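Local coordinates for protein yeast glycogen phosphorylase (Saccharomyces cerevisiae, PDB 1YGP) that belongs to the carbohydrate phosphorylases, two-domain proteins of the GT-B clan, and carries a bound pyridoxal-5'-phosphate, at residues A[178-183]-A[860-865]; A[267-272]-A[544-549]; A[171-176]-A[866-871]; A[112-117]-A[518-523]; A[362-367]-A[871-876]. All blocks are in the same frame, centred on the assembly; numbering follows the deposited sequence.

Contact 1: A[178-183]-A[860-865]; sequences ATEGIP and SSDRCI
Glu180 reaches across to the first turns of helix 861-873, where its carboxylate lies against Asp862 and Ile865. The contact belongs to the GT-B fold, in which the last helix of the chain returns to the first domain; here its opening turns meet the end of helix 165-179. Oxygen OE1 of Glu180 lies 3.6 Å from CG2 of Ile865. OE2 comes to 3.3 Å from CB of Asp862, and it also nears the Asp862 carbonyl, a pair of acceptors that is no hydrogen bond. The Glu180 chain runs extended beyond CG (chi2 -177°), the length it needs to bridge the gap. Beside it, CG1 of Ile182 faces CG2 of Ile865 at 4.3 Å, a loose meeting of branched side chains suited to a buried spot. Glu180 OE2 stands 4.3 Å from Asp862 OD1, and the nearby Asp862 and Glu866 carboxylates would tend to raise the proton affinity of Glu180. For Asp862 a salt bridge from OD2 to Arg519 would offset this, and its OD1 is hydrogen-bonded to Ser176 OG. In the second shell, Gly181 ends helix 165-179 in a Schellman motif; its positive phi favours glycine and turns the chain so that Ile182 points at the helix. On the other segment, Ser860 holds the N-cap position of helix 861-873, with Arg863 N bonded to Ser860 O at 2.8 Å.

Contact 2: A[267-272]-A[544-549]; sequences PGFKTS and YLLDMA
Phe269 leaves its loop with CB directed at Leu545 and Leu546, and CG sits anti to the backbone N (chi1 -175°), which sends the ring straight out between the two segments. Beyond CG the atoms part company. CD1 rests on the aliphatic stem of Arg519, whereas CD2, on the other side, meets CD1 of Leu546 at 3.5 Å; this methyl lies at the ring edge, near its plane. CE2 is 4.0 Å from both Leu546 CD2 and Leu545 CB. At the tip, CZ touches Leu545 CD1 at 3.7 Å, the two side chains crossing at about a right angle. A flat aromatic ring suits this place because its length lets successive ring carbons touch two neighbouring leucines. Its loop, residues 267-272, closes the beta hairpin between antiparallel strands 255-267 and 274-284, and Thr179 holds its backbone through Phe269 N. Next to the ring, Lys270 CG stands 3.8 Å above one face, offset toward the rim. The extended lysine chain then lets CD lie 3.5 Å from Leu546 CD2, apolar methylenes against a methyl at the protein surface, while NZ goes on to the carbonyl of Thr541. Leu545, a buried residue, also packs on Pro518 and Lys523.

Contact 3: A[171-176]-A[866-871]; sequences ACFVDS and EEYSDT
Phe173 and Tyr868 make the whole of this contact, ring to ring, between two helices whose nearest CA atoms, those of the same two residues, are 10.3 Å apart. Two aromatic side chains are long enough to bridge that gap. At the start of 866-871, Glu866 is turned to solvent, with its OE2 near the like-charged OE2 of Glu180. Glu867, partly exposed, pairs with Arg863 one turn earlier. Tyr868 is the inward-facing residue: its CE2 lies 3.5 Å from Phe173 CE2 and 3.7 Å from Phe173 CZ. The ring planes are 71° apart and the centroids 5.5 Å, an oblique pair. With CG beside the backbone N (chi1 -89°), the tyrosine ring reaches past phenylalanine, and its OH is held by Asn482 and Thr403, on strands of the large mixed sheet. Helix 861-873, the chain's last, thus lies over that sheet next to helix 165-179, the return of the C-terminal helix to the first domain seen in GT-B proteins. Ser869 sends its OG back to the carbonyl of Ile865, a common way for serine to sit inside a helix. The turn then widens to a pi type over 868-871. Exposed Thr871 folds its OG1 onto Glu867 O at 3.0 Å, approaching 41° out of the carbonyl plane, and the same oxygen accepts Thr871 N at 2.9 Å.

Contact 4: A[112-117]-A[518-523]; sequences LDNALI and PRRWLK
Ile117 and Lys523 supply the apolar part of the contact, sliding past each other in opposite directions. The methyl CG2 of Ile117 lies 4.0 Å from Lys523 CD and 4.2 Å from its CE, and it also comes within 4.4 Å of Arg519 CG. Here the long basic residues serve as hydrocarbon: with CG anti to the backbone N (chi1 -172°), Lys523 lays its methylenes along the isoleucine before a bend at the end carries NZ to Glu542. The guanidinium of Arg520 meets carbon: its NH2 lies 3.8 Å from Asn114 CB, a packing contact and not a polar bond, the two side chains crossing at about a right angle. The helical segments 112-117 and 518-523 cross at 103°, their axes approaching to 10.6 Å, and the second brings Trp521 into the pyridoxal-5'-phosphate pocket of this phosphorylase. Arg520 CD lies 3.9 Å above one face of the Trp521 ring, offset toward its rim, so the stem of Arg520 backs a pocket residue. Salt bridges fix the charged ends beyond the interface. Arg520 NH1 pairs with Glu702, while Arg519 divides its two terminal nitrogens between Asp175 and Asp862, an apt use of a buried guanidinium. Within helix 518-524 the turn is wide, of pi type, and Pro518 O accepts both Leu522 N (2.9 Å) and Lys523 N (3.1 Å).

Contact 5: A[362-367]-A[871-876]; sequences AIQLND and TIWNVE
Trp873 NE1 donates to Gln364 OE1 at 2.8 Å, the one hydrogen bond between these segments. The N-H...O angle is 147°, and the donor arrives in the carbonyl plane on a lone pair of OE1. Seen from the indole, the oxygen sits at the ring edge but 21° out of its plane. Gln364 can offer the oxygen there because its chain, after leaving with CG anti to the backbone N, bends at chi2 (63°) and curls back toward the helix end. A glutamine suits the spot: it satisfies the buried indole N-H without bringing in a charge. Its CB and CG also lie against the benzene half, each 4.1 Å from Trp873 CZ2. The five-membered half is met by Ala362, whose CB stands 3.9 Å from Trp873 CD1; two places earlier on the strand, alanine points the same way as glutamine and is small enough to let the indole lie close to the backbone. Ile872 adds its CG2, 3.9 Å from Gln364 OE1, on the way to packing against the sheet. Asn874 then leaves the helix with positive phi, a conformation asparagine tolerates well. Strand 361-366 runs between parallel strands 98-102 and 400-404 inside the mixed sheet of the first GT-B domain. The end of helix 861-873 packs on that sheet, Trp873 on Val99 of strand 98-102, and Ile872 on Ala401 of strand 400-404 and Asn482 of strand 478-483.

Overall arrangement
Helix 861-873 is the common thread: contacts 1, 3 and 5 follow it from first turn to last. Contacts 1 and 3, with centres 4 Å apart, pair it with helix 165-179, and contact 5, about 9 Å from contact 3 between centres, sets its end on the nine-stranded mixed sheet. Contacts 2 and 4 adjoin, their centres 11 Å apart. Arg519 of contact 4 joins them all but contact 5, through salt bridges to Asp862 and Asp175 and packing on Phe269. Along the chain contact 2 is nested inside contact 1, and contact 1 inside contact 3. The closing residues thereby return to the first domain, near helix 518-524 and Trp521 of the pyridoxal-5'-phosphate pocket.

Contact 1: A[178-183]-A[860-865]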
# COMPACT_ATOMS: atom_id res chain seq x y z
N ALA A 178 12.16 24.68 -10.00
CA ALA A 178 11.41 24.23 -11.16
C ALA A 178 10.91 25.37 -12.00
O ALA A 178 10.94 25.28 -13.22
CB ALA A 178 10.19 23.41 -10.76
N THR A 179 10.48 26.48 -11.38
CA THR A 179 10.02 27.63 -12.16
C THR A 179 11.19 28.21 -12.93
O THR A 179 11.07 28.55 -14.11
CB THR A 179 9.42 28.71 -11.24
OG1 THR A 179 8.29 28.10 -10.66
CG2 THR A 179 8.92 29.95 -11.93
N GLU A 180 12.35 28.27 -12.28
CA GLU A 180 13.53 28.85 -12.89
C GLU A 180 14.27 27.94 -13.87
O GLU A 180 15.30 28.34 -14.41
CB GLU A 180 14.45 29.30 -11.76
CG GLU A 180 13.94 30.66 -11.32
CD GLU A 180 14.71 31.41 -10.24
OE1 GLU A 180 15.86 31.06 -9.96
OE2 GLU A 180 14.16 32.35 -9.68
N GLY A 181 13.78 26.73 -14.15
CA GLY A 181 14.47 25.80 -15.03
C GLY A 181 15.88 25.48 -14.54
O GLY A 181 16.79 25.32 -15.34
N ILE A 182 16.12 25.45 -13.23
CA ILE A 182 17.42 25.13 -12.65
C ILE A 182 17.41 23.60 -12.65
O ILE A 182 16.42 23.04 -12.18
CB ILE A 182 17.54 25.69 -11.18
CG1 ILE A 182 17.68 27.20 -11.17
CG2 ILE A 182 18.73 25.05 -10.49
CD1 ILE A 182 18.99 27.72 -11.76
N PRO A 183 18.42 22.84 -13.10
CA PRO A 183 18.38 21.38 -13.06
C PRO A 183 18.58 20.82 -11.65
O PRO A 183 19.68 20.43 -11.26
CB PRO A 183 19.45 20.99 -14.07
CG PRO A 183 19.53 22.20 -14.97
CD PRO A 183 19.51 23.30 -13.93
N SER A 860 10.69 36.51 -1.86
CA SER A 860 10.24 35.47 -2.76
C SER A 860 11.32 34.40 -2.85
O SER A 860 12.48 34.69 -3.18
CB SER A 860 9.98 36.10 -4.11
OG SER A 860 9.59 35.18 -5.12
N SER A 861 11.00 33.12 -2.64
CA SER A 861 11.97 32.04 -2.75
C SER A 861 12.65 31.98 -4.12
O SER A 861 13.69 31.31 -4.23
CB SER A 861 11.30 30.70 -2.45
OG SER A 861 10.07 30.53 -3.16
N ASP A 862 12.12 32.68 -5.14
CA ASP A 862 12.76 32.76 -6.46
C ASP A 862 14.05 33.54 -6.37
O ASP A 862 15.06 33.14 -6.96
CB ASP A 862 11.89 33.44 -7.50
CG ASP A 862 10.65 32.67 -7.94
OD1 ASP A 862 10.51 31.46 -7.68
OD2 ASP A 862 9.80 33.31 -8.56
N ARG A 863 14.03 34.61 -5.57
CA ARG A 863 15.22 35.41 -5.30
C ARG A 863 16.16 34.55 -4.46
O ARG A 863 17.34 34.57 -4.80
CB ARG A 863 14.81 36.68 -4.57
CG ARG A 863 15.84 37.73 -4.23
CD ARG A 863 16.67 37.38 -3.01
NE ARG A 863 15.90 37.40 -1.79
CZ ARG A 863 16.17 36.59 -0.76
NH1 ARG A 863 17.18 35.72 -0.78
NH2 ARG A 863 15.43 36.69 0.34
N CYS A 864 15.76 33.81 -3.39
CA CYS A 864 16.68 32.90 -2.67
C CYS A 864 17.38 31.96 -3.65
O CYS A 864 18.60 31.76 -3.59
CB CYS A 864 16.06 31.92 -1.70
SG CYS A 864 14.88 32.49 -0.47
N ILE A 865 16.64 31.39 -4.60
CA ILE A 865 17.23 30.46 -5.55
C ILE A 865 18.13 31.18 -6.54
O ILE A 865 19.14 30.58 -6.95
CB ILE A 865 16.09 29.68 -6.23
CG1 ILE A 865 15.42 28.84 -5.15
CG2 ILE A 865 16.59 28.76 -7.32
CD1 ILE A 865 16.34 27.87 -4.38

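Contact 2: A[267-272]-A[544-549]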
# COMPACT_ATOMS: atom_id res chain seq x y z
N PRO A 267 6.12 20.77 -10.79
CA PRO A 267 5.88 21.80 -11.78
C PRO A 267 6.44 23.13 -11.30
O PRO A 267 6.61 23.31 -10.09
CB PRO A 267 4.40 21.81 -11.94
CG PRO A 267 3.97 21.62 -10.52
CD PRO A 267 4.93 20.57 -9.99
N GLY A 268 6.68 23.98 -12.31
CA GLY A 268 7.19 25.34 -12.20
C GLY A 268 6.16 26.28 -12.79
O GLY A 268 5.37 25.85 -13.62
N PHE A 269 6.05 27.56 -12.41
CA PHE A 269 5.03 28.47 -12.94
C PHE A 269 5.43 28.96 -14.32
O PHE A 269 6.52 29.48 -14.55
CB PHE A 269 4.88 29.62 -11.97
CG PHE A 269 3.77 30.62 -12.25
CD1 PHE A 269 2.43 30.29 -12.03
CD2 PHE A 269 4.10 31.92 -12.68
CE1 PHE A 269 1.43 31.24 -12.22
CE2 PHE A 269 3.10 32.86 -12.86
CZ PHE A 269 1.77 32.52 -12.63
N LYS A 270 4.55 28.67 -15.27
CA LYS A 270 4.73 29.03 -16.68
C LYS A 270 5.82 28.29 -17.44
O LYS A 270 6.02 28.51 -18.63
CB LYS A 270 5.00 30.54 -16.85
CG LYS A 270 3.77 31.33 -16.49
CD LYS A 270 4.12 32.79 -16.48
CE LYS A 270 2.88 33.61 -16.24
NZ LYS A 270 3.26 34.98 -16.00
N THR A 271 6.57 27.39 -16.82
CA THR A 271 7.56 26.61 -17.53
C THR A 271 6.85 25.34 -17.94
O THR A 271 5.72 25.08 -17.53
CB THR A 271 8.72 26.21 -16.61
OG1 THR A 271 8.50 26.78 -15.31
CG2 THR A 271 10.02 26.61 -17.25
N SER A 272 7.46 24.54 -18.79
CA SER A 272 6.96 23.19 -18.97
C SER A 272 8.06 22.27 -18.43
O SER A 272 8.17 21.09 -18.78
CB SER A 272 6.73 23.01 -20.42
OG SER A 272 7.96 23.37 -21.04
N TYR A 544 3.61 39.41 -12.12
CA TYR A 544 4.11 39.88 -10.84
C TYR A 544 4.54 38.69 -9.97
O TYR A 544 5.39 38.85 -9.10
CB TYR A 544 3.01 40.70 -10.13
CG TYR A 544 1.75 39.98 -9.65
CD1 TYR A 544 0.68 39.77 -10.52
CD2 TYR A 544 1.68 39.47 -8.34
CE1 TYR A 544 -0.45 39.05 -10.09
CE2 TYR A 544 0.55 38.75 -7.90
CZ TYR A 544 -0.50 38.55 -8.79
OH TYR A 544 -1.60 37.81 -8.38
N LEU A 545 4.02 37.47 -10.19
CA LEU A 545 4.44 36.30 -9.40
C LEU A 545 5.85 35.88 -9.79
O LEU A 545 6.58 35.38 -8.95
CB LEU A 545 3.46 35.17 -9.62
CG LEU A 545 2.06 35.53 -9.12
CD1 LEU A 545 1.02 34.60 -9.69
CD2 LEU A 545 2.10 35.51 -7.60
N LEU A 546 6.24 36.09 -11.04
CA LEU A 546 7.62 35.89 -11.43
C LEU A 546 8.44 37.11 -11.04
O LEU A 546 9.59 36.97 -10.59
CB LEU A 546 7.74 35.69 -12.92
CG LEU A 546 7.58 34.31 -13.51
CD1 LEU A 546 7.32 33.25 -12.46
CD2 LEU A 546 6.43 34.38 -14.46
N ASP A 547 7.91 38.33 -11.19
CA ASP A 547 8.66 39.50 -10.80
C ASP A 547 8.01 40.23 -9.64
O ASP A 547 7.34 41.25 -9.83
CB ASP A 547 8.82 40.45 -11.99
CG ASP A 547 9.72 41.64 -11.71
OD1 ASP A 547 10.62 41.56 -10.85
OD2 ASP A 547 9.51 42.67 -12.35
N MET A 548 8.26 39.77 -8.41
CA MET A 548 7.66 40.37 -7.23
C MET A 548 8.02 41.85 -7.05
O MET A 548 7.29 42.61 -6.41
CB MET A 548 8.08 39.63 -5.96
CG MET A 548 7.44 38.30 -5.74
SD MET A 548 5.65 38.48 -5.83
CE MET A 548 5.21 38.11 -4.16
N ALA A 549 9.13 42.29 -7.64
CA ALA A 549 9.54 43.68 -7.60
C ALA A 549 8.46 44.65 -8.08
O ALA A 549 8.30 45.73 -7.51
CB ALA A 549 10.77 43.87 -8.46

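Contact 3: A[171-176]-A[866-871]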
# COMPACT_ATOMS: atom_id res chain seq x y z
N ALA A 171 10.57 22.74 0.50
CA ALA A 171 9.42 22.68 -0.39
C ALA A 171 9.36 23.91 -1.27
O ALA A 171 9.36 23.77 -2.49
CB ALA A 171 8.14 22.60 0.44
N CYS A 172 9.36 25.13 -0.71
CA CYS A 172 9.32 26.36 -1.49
C CYS A 172 10.45 26.41 -2.50
O CYS A 172 10.24 26.76 -3.66
CB CYS A 172 9.42 27.57 -0.55
SG CYS A 172 7.88 27.95 0.33
N PHE A 173 11.64 26.03 -2.06
CA PHE A 173 12.80 25.97 -2.93
C PHE A 173 12.58 25.07 -4.14
O PHE A 173 12.73 25.53 -5.28
CB PHE A 173 13.98 25.48 -2.15
CG PHE A 173 14.68 26.55 -1.35
CD1 PHE A 173 14.03 27.74 -0.98
CD2 PHE A 173 15.99 26.32 -0.96
CE1 PHE A 173 14.70 28.69 -0.22
CE2 PHE A 173 16.64 27.28 -0.20
CZ PHE A 173 16.00 28.46 0.17
N VAL A 174 12.17 23.83 -3.92
CA VAL A 174 11.86 22.90 -4.99
C VAL A 174 10.94 23.56 -6.03
O VAL A 174 11.22 23.53 -7.24
CB VAL A 174 11.28 21.64 -4.28
CG1 VAL A 174 10.50 20.76 -5.22
CG2 VAL A 174 12.44 20.79 -3.79
N ASP A 175 9.93 24.30 -5.58
CA ASP A 175 9.06 25.00 -6.51
C ASP A 175 9.82 26.05 -7.34
O ASP A 175 9.75 26.09 -8.58
CB ASP A 175 7.97 25.60 -5.67
CG ASP A 175 7.06 26.58 -6.36
OD1 ASP A 175 7.49 27.72 -6.53
OD2 ASP A 175 5.93 26.22 -6.69
N SER A 176 10.61 26.90 -6.66
CA SER A 176 11.32 27.96 -7.36
C SER A 176 12.39 27.44 -8.32
O SER A 176 12.57 27.98 -9.42
CB SER A 176 11.96 28.90 -6.36
OG SER A 176 10.95 29.37 -5.46
N GLU A 866 17.86 32.44 -6.89
CA GLU A 866 18.79 33.18 -7.73
C GLU A 866 20.14 33.32 -7.02
O GLU A 866 21.19 32.97 -7.56
CB GLU A 866 18.23 34.57 -8.03
CG GLU A 866 17.06 34.55 -9.01
CD GLU A 866 16.23 35.84 -9.17
OE1 GLU A 866 16.71 36.95 -8.90
OE2 GLU A 866 15.07 35.73 -9.57
N GLU A 867 20.11 33.67 -5.74
CA GLU A 867 21.31 33.91 -4.98
C GLU A 867 22.11 32.64 -4.83
O GLU A 867 23.33 32.64 -5.04
CB GLU A 867 21.02 34.44 -3.59
CG GLU A 867 20.20 35.72 -3.58
CD GLU A 867 20.48 36.59 -2.37
OE1 GLU A 867 20.14 36.25 -1.24
OE2 GLU A 867 21.08 37.64 -2.59
N TYR A 868 21.43 31.54 -4.51
CA TYR A 868 22.11 30.27 -4.32
C TYR A 868 22.75 29.85 -5.62
O TYR A 868 23.95 29.54 -5.62
CB TYR A 868 21.14 29.20 -3.88
CG TYR A 868 20.91 29.05 -2.39
CD1 TYR A 868 21.79 28.30 -1.62
CD2 TYR A 868 19.76 29.58 -1.80
CE1 TYR A 868 21.53 28.06 -0.28
CE2 TYR A 868 19.50 29.33 -0.46
CZ TYR A 868 20.38 28.57 0.30
OH TYR A 868 20.08 28.30 1.64
N SER A 869 22.00 29.92 -6.72
CA SER A 869 22.52 29.53 -8.01
C SER A 869 23.74 30.34 -8.37
O SER A 869 24.75 29.76 -8.79
CB SER A 869 21.49 29.71 -9.10
OG SER A 869 20.35 28.91 -8.85
N ASP A 870 23.76 31.65 -8.12
CA ASP A 870 24.89 32.43 -8.52
C ASP A 870 26.07 32.47 -7.59
O ASP A 870 27.19 32.59 -8.09
CB ASP A 870 24.41 33.84 -8.80
CG ASP A 870 23.41 33.88 -9.95
OD1 ASP A 870 23.53 33.07 -10.89
OD2 ASP A 870 22.51 34.74 -9.91
N THR A 871 25.95 32.35 -6.27
CA THR A 871 27.15 32.45 -5.46
C THR A 871 27.73 31.09 -5.06
O THR A 871 28.94 30.89 -4.97
CB THR A 871 26.87 33.29 -4.19
OG1 THR A 871 25.88 32.63 -3.41
CG2 THR A 871 26.36 34.67 -4.56

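Contact 4: A[112-117]-A[518-523]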
# COMPACT_ATOMS: atom_id res chain seq x y z
N LEU A 112 -2.65 18.68 -5.77
CA LEU A 112 -3.56 19.06 -6.86
C LEU A 112 -3.69 20.54 -7.22
O LEU A 112 -3.44 20.88 -8.38
CB LEU A 112 -5.03 18.58 -6.61
CG LEU A 112 -5.90 17.95 -7.74
CD1 LEU A 112 -7.35 17.93 -7.30
CD2 LEU A 112 -5.91 18.79 -8.99
N ASP A 113 -4.04 21.47 -6.34
CA ASP A 113 -4.32 22.81 -6.83
C ASP A 113 -3.09 23.53 -7.35
O ASP A 113 -3.13 24.28 -8.33
CB ASP A 113 -4.95 23.60 -5.75
CG ASP A 113 -5.72 24.81 -6.22
OD1 ASP A 113 -6.13 24.87 -7.38
OD2 ASP A 113 -5.92 25.69 -5.39
N ASN A 114 -1.98 23.23 -6.69
CA ASN A 114 -0.70 23.72 -7.10
C ASN A 114 -0.45 23.25 -8.52
O ASN A 114 0.01 24.07 -9.32
CB ASN A 114 0.35 23.20 -6.15
CG ASN A 114 1.69 23.86 -6.40
OD1 ASN A 114 2.59 23.22 -6.92
ND2 ASN A 114 1.91 25.15 -6.12
N ALA A 115 -0.79 22.02 -8.90
CA ALA A 115 -0.62 21.55 -10.27
C ALA A 115 -1.55 22.29 -11.21
O ALA A 115 -1.17 22.61 -12.34
CB ALA A 115 -0.95 20.09 -10.46
N LEU A 116 -2.75 22.64 -10.77
CA LEU A 116 -3.67 23.37 -11.61
C LEU A 116 -3.19 24.78 -11.95
O LEU A 116 -3.42 25.29 -13.06
CB LEU A 116 -5.01 23.38 -10.89
CG LEU A 116 -6.13 22.50 -11.43
CD1 LEU A 116 -5.63 21.08 -11.63
CD2 LEU A 116 -7.30 22.52 -10.46
N ILE A 117 -2.54 25.44 -10.98
CA ILE A 117 -1.98 26.77 -11.15
C ILE A 117 -0.70 26.66 -11.94
O ILE A 117 -0.55 27.40 -12.90
CB ILE A 117 -1.70 27.42 -9.76
CG1 ILE A 117 -3.03 27.90 -9.21
CG2 ILE A 117 -0.72 28.59 -9.82
CD1 ILE A 117 -2.96 28.03 -7.70
N PRO A 518 5.62 32.61 -3.97
CA PRO A 518 4.45 33.41 -4.28
C PRO A 518 3.29 32.58 -4.79
O PRO A 518 2.13 32.90 -4.50
CB PRO A 518 4.92 34.40 -5.28
CG PRO A 518 6.36 34.57 -4.93
CD PRO A 518 6.78 33.15 -4.67
N ARG A 519 3.52 31.51 -5.53
CA ARG A 519 2.37 30.82 -6.08
C ARG A 519 1.58 30.09 -5.02
O ARG A 519 0.35 30.12 -5.09
CB ARG A 519 2.78 29.82 -7.14
CG ARG A 519 3.11 30.42 -8.49
CD ARG A 519 4.45 31.16 -8.55
NE ARG A 519 5.61 30.29 -8.46
CZ ARG A 519 6.83 30.82 -8.33
NH1 ARG A 519 7.03 32.13 -8.27
NH2 ARG A 519 7.90 30.02 -8.25
N ARG A 520 2.15 29.47 -3.99
CA ARG A 520 1.31 28.81 -3.00
C ARG A 520 0.87 29.84 -1.98
O ARG A 520 -0.32 29.98 -1.71
CB ARG A 520 2.03 27.69 -2.28
CG ARG A 520 1.06 26.88 -1.43
CD ARG A 520 1.74 25.76 -0.64
NE ARG A 520 2.13 24.68 -1.53
CZ ARG A 520 1.30 23.69 -1.85
NH1 ARG A 520 0.06 23.62 -1.37
NH2 ARG A 520 1.73 22.73 -2.67
N TRP A 521 1.79 30.64 -1.48
CA TRP A 521 1.42 31.53 -0.40
C TRP A 521 0.64 32.78 -0.79
O TRP A 521 -0.05 33.30 0.09
CB TRP A 521 2.74 31.78 0.36
CG TRP A 521 3.15 30.43 0.97
CD1 TRP A 521 4.32 29.80 0.61
CD2 TRP A 521 2.41 29.67 1.86
NE1 TRP A 521 4.32 28.64 1.24
CE2 TRP A 521 3.21 28.52 1.99
CE3 TRP A 521 1.21 29.76 2.56
CZ2 TRP A 521 2.81 27.46 2.80
CZ3 TRP A 521 0.81 28.70 3.38
CH2 TRP A 521 1.60 27.56 3.49
N LEU A 522 0.63 33.25 -2.06
CA LEU A 522 -0.23 34.36 -2.46
C LEU A 522 -1.32 33.91 -3.44
O LEU A 522 -2.51 34.11 -3.22
CB LEU A 522 0.58 35.48 -3.12
CG LEU A 522 -0.09 36.72 -3.74
CD1 LEU A 522 -0.93 37.44 -2.73
CD2 LEU A 522 0.96 37.71 -4.20
N LYS A 523 -0.96 33.25 -4.53
CA LYS A 523 -1.98 32.92 -5.52
C LYS A 523 -2.83 31.73 -5.10
O LYS A 523 -4.04 31.75 -5.33
CB LYS A 523 -1.34 32.63 -6.89
CG LYS A 523 -2.41 32.49 -7.93
CD LYS A 523 -1.79 32.36 -9.29
CE LYS A 523 -2.90 32.12 -10.32
NZ LYS A 523 -3.98 33.10 -10.27

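Contact 5: A[362-367]-A[871-876]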
# COMPACT_ATOMS: atom_id res chain seq x y z
N ALA A 362 26.30 19.71 -7.79
CA ALA A 362 26.32 20.62 -6.64
C ALA A 362 25.42 19.97 -5.58
O ALA A 362 24.25 19.76 -5.90
CB ALA A 362 25.74 21.96 -7.03
N ILE A 363 25.82 19.57 -4.37
CA ILE A 363 24.89 18.95 -3.43
C ILE A 363 24.74 19.89 -2.25
O ILE A 363 25.74 20.27 -1.61
CB ILE A 363 25.42 17.55 -2.92
CG1 ILE A 363 25.81 16.62 -4.08
CG2 ILE A 363 24.30 16.90 -2.09
CD1 ILE A 363 26.27 15.20 -3.67
N GLN A 364 23.51 20.28 -1.92
CA GLN A 364 23.28 21.20 -0.81
C GLN A 364 22.84 20.46 0.44
O GLN A 364 21.89 19.68 0.42
CB GLN A 364 22.22 22.21 -1.20
CG GLN A 364 22.15 23.38 -0.24
CD GLN A 364 23.41 24.22 -0.20
OE1 GLN A 364 23.92 24.70 -1.21
NE2 GLN A 364 24.00 24.47 0.95
N LEU A 365 23.48 20.68 1.57
CA LEU A 365 23.10 19.98 2.76
C LEU A 365 22.16 20.92 3.46
O LEU A 365 22.56 21.99 3.94
CB LEU A 365 24.31 19.71 3.64
CG LEU A 365 25.54 19.00 3.06
CD1 LEU A 365 26.26 18.44 4.26
CD2 LEU A 365 25.21 17.83 2.13
N ASN A 366 20.86 20.61 3.43
CA ASN A 366 19.94 21.46 4.15
C ASN A 366 20.00 21.02 5.61
O ASN A 366 19.41 20.02 6.01
CB ASN A 366 18.56 21.31 3.57
CG ASN A 366 17.56 22.22 4.27
OD1 ASN A 366 17.89 23.32 4.73
ND2 ASN A 366 16.31 21.80 4.42
N ASP A 367 20.83 21.74 6.37
CA ASP A 367 21.11 21.50 7.77
C ASP A 367 22.04 20.31 7.98
O ASP A 367 22.50 19.70 7.02
CB ASP A 367 19.81 21.30 8.52
CG ASP A 367 19.88 21.48 10.01
OD1 ASP A 367 20.81 22.14 10.51
OD2 ASP A 367 18.98 20.97 10.68
N THR A 871 25.95 32.35 -6.27
CA THR A 871 27.15 32.45 -5.46
C THR A 871 27.73 31.09 -5.06
O THR A 871 28.94 30.89 -4.97
CB THR A 871 26.87 33.29 -4.19
OG1 THR A 871 25.88 32.63 -3.41
CG2 THR A 871 26.36 34.67 -4.56
N ILE A 872 26.83 30.13 -4.86
CA ILE A 872 27.24 28.85 -4.33
C ILE A 872 27.31 27.77 -5.38
O ILE A 872 28.35 27.16 -5.56
CB ILE A 872 26.25 28.50 -3.17
CG1 ILE A 872 26.33 29.60 -2.08
CG2 ILE A 872 26.58 27.12 -2.60
CD1 ILE A 872 25.36 29.58 -0.89
N TRP A 873 26.20 27.50 -6.07
CA TRP A 873 26.17 26.37 -6.96
C TRP A 873 26.83 26.59 -8.31
O TRP A 873 27.26 25.64 -8.97
CB TRP A 873 24.72 25.93 -7.19
CG TRP A 873 23.96 25.47 -5.95
CD1 TRP A 873 24.59 24.92 -4.85
CD2 TRP A 873 22.61 25.62 -5.76
NE1 TRP A 873 23.64 24.74 -3.97
CE2 TRP A 873 22.46 25.14 -4.45
CE3 TRP A 873 21.51 26.09 -6.49
CZ2 TRP A 873 21.21 25.13 -3.84
CZ3 TRP A 873 20.27 26.07 -5.88
CH2 TRP A 873 20.11 25.60 -4.57
N ASN A 874 26.86 27.85 -8.74
CA ASN A 874 27.37 28.29 -10.03
C ASN A 874 26.68 27.45 -11.08
O ASN A 874 27.26 26.76 -11.91
CB ASN A 874 28.89 28.14 -10.08
CG ASN A 874 29.54 28.93 -8.95
OD1 ASN A 874 30.20 28.38 -8.07
ND2 ASN A 874 29.36 30.24 -8.85
N VAL A 875 25.37 27.59 -11.02
CA VAL A 875 24.48 26.81 -11.85
C VAL A 875 23.69 27.78 -12.74
O VAL A 875 23.35 28.89 -12.32
CB VAL A 875 23.68 25.98 -10.79
CG1 VAL A 875 22.20 26.23 -10.84
CG2 VAL A 875 23.99 24.52 -11.04
N GLU A 876 23.43 27.42 -13.99
CA GLU A 876 22.63 28.23 -14.91
C GLU A 876 21.34 27.43 -15.17
O GLU A 876 21.38 26.19 -15.14
CB GLU A 876 23.29 28.41 -16.27
CG GLU A 876 24.64 29.08 -16.31
CD GLU A 876 24.61 30.50 -15.78
OE1 GLU A 876 23.99 31.36 -16.41
OE2 GLU A 876 25.21 30.73 -14.73